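Local coordinates for Sel1 repeat family protein (Pseudomonas aeruginosa, PDB 6LCH) that probably serves as an immunity protein that protects Pseudomonas aeruginosa against its own type VI secretion effector PldB, at residues Cys159-Ser162 with Ala168-Glu171. Numbering follows the deposited sequence.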
loop_
_atom_site.group_PDB
_atom_site.type_symbol
_atom_site.label_atom_id
_atom_site.label_comp_id
_atom_site.label_asym_id
_atom_site.label_seq_id
_atom_site.Cartn_x
_atom_site.Cartn_y
_atom_site.Cartn_z
ATOM N N CYS A 159 3.406 4.711 11.573
ATOM C CA CYS A 159 2.048 5.245 11.539
ATOM C C CYS A 159 1.235 4.593 10.429
ATOM O O CYS A 159 0.045 4.300 10.607
ATOM C CB CYS A 159 2.093 6.762 11.353
ATOM S SG CYS A 159 0.495 7.591 11.515
ATOM N N ALA A 160 1.869 4.340 9.283
ATOM C CA ALA A 160 1.159 3.765 8.147
ATOM C C ALA A 160 0.783 2.309 8.395
ATOM O O ALA A 160 -0.331 1.889 8.062
ATOM C CB ALA A 160 2.008 3.901 6.884
ATOM N N ALA A 161 1.691 1.515 8.972
ATOM C CA ALA A 161 1.375 0.101 9.164
ATOM C C ALA A 161 0.353 -0.111 10.271
ATOM O O ALA A 161 -0.419 -1.072 10.213
ATOM C CB ALA A 161 2.632 -0.702 9.471
ATOM N N SER A 162 0.337 0.757 11.286
ATOM C CA SER A 162 -0.663 0.629 12.340
ATOM C C SER A 162 -2.078 0.775 11.798
ATOM O O SER A 162 -3.029 0.315 12.441
ATOM C CB SER A 162 -0.411 1.658 13.451
ATOM O OG SER A 162 -0.698 2.984 13.031
ATOM N N ALA A 168 3.673 -0.690 4.018
ATOM C CA ALA A 168 4.464 -0.064 5.072
ATOM C C ALA A 168 5.119 -1.116 5.956
ATOM O O ALA A 168 6.286 -0.975 6.340
ATOM C CB ALA A 168 3.590 0.867 5.907
ATOM N N SER A 169 4.375 -2.172 6.296
ATOM C CA SER A 169 4.961 -3.283 7.035
ATOM C C SER A 169 6.025 -3.995 6.211
ATOM O O SER A 169 6.971 -4.557 6.774
ATOM C CB SER A 169 3.870 -4.267 7.460
ATOM O OG SER A 169 3.058 -3.723 8.488
ATOM N N TYR A 170 5.884 -3.990 4.881
ATOM C CA TYR A 170 6.935 -4.520 4.016
ATOM C C TYR A 170 8.208 -3.692 4.141
ATOM O O TYR A 170 9.310 -4.240 4.240
ATOM C CB TYR A 170 6.460 -4.558 2.560
ATOM C CG TYR A 170 7.497 -5.093 1.585
ATOM C CD1 TYR A 170 7.546 -6.444 1.267
ATOM C CD2 TYR A 170 8.423 -4.248 0.986
ATOM C CE1 TYR A 170 8.488 -6.937 0.382
ATOM C CE2 TYR A 170 9.372 -4.733 0.104
ATOM C CZ TYR A 170 9.396 -6.075 -0.195
ATOM O OH TYR A 170 10.335 -6.557 -1.075
ATOM N N GLU A 171 8.073 -2.365 4.123
ATOM C CA GLU A 171 9.230 -1.493 4.301
ATOM C C GLU A 171 9.852 -1.664 5.678
ATOM O O GLU A 171 11.055 -1.437 5.847
ATOM C CB GLU A 171 8.831 -0.034 4.079
ATOM C CG GLU A 171 8.371 0.281 2.668
ATOM C CD GLU A 171 9.443 0.015 1.626
ATOM O OE1 GLU A 171 10.589 0.483 1.812
ATOM O OE2 GLU A 171 9.140 -0.666 0.624
#
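Ala168 sets its methyl group into the step between Ala160 and Ala161. Ala168 CB lies 3.6 Å from Ala160 CB. On the other neighbour it approaches Ala161 N to 3.7 Å, nearer than the methyl of Ala161, so the methyl rests on the helix backbone as well as on the two side chains. The CB bonds of Ala161 and Ala168 both point at the opposing helix, and with nothing beyond CB to separate them the backbones come close: Ala161 CA and Ala168 CA are 5.1 Å apart. Ala161 CB also meets the next residue of helix 166-178, with Ser169 OG at 3.2 Å, a short approach of a methyl carbon to a hydroxyl oxygen. The torsion of Ser169 explains this, since OG stands anti to the carbonyl carbon and beside the backbone N (chi1 -71°), on the side of Ala161. The polar need of that buried hydroxyl is met by its hydrogen bond with Gln196 OE1.

On helix 150-162, the CB of Cys159 is directed away from helix 166-178, and its SG forms the disulfide with Cys10, tying the N-terminal segment to this helix. Ser162 OG donates to Cys159 O at 2.9 Å, from 39° above the carbonyl plane. Thr137 of helix 133-146 touches both Ala160 and Ala168, placing a third helix against the pair. Small residues meeting this closely, across the short connection between helices 150-162 and 166-178, are characteristic of the tightly packed helices of a Sel1-repeat, TPR-like alpha solenoid; here they join two successive Sel1 repeats.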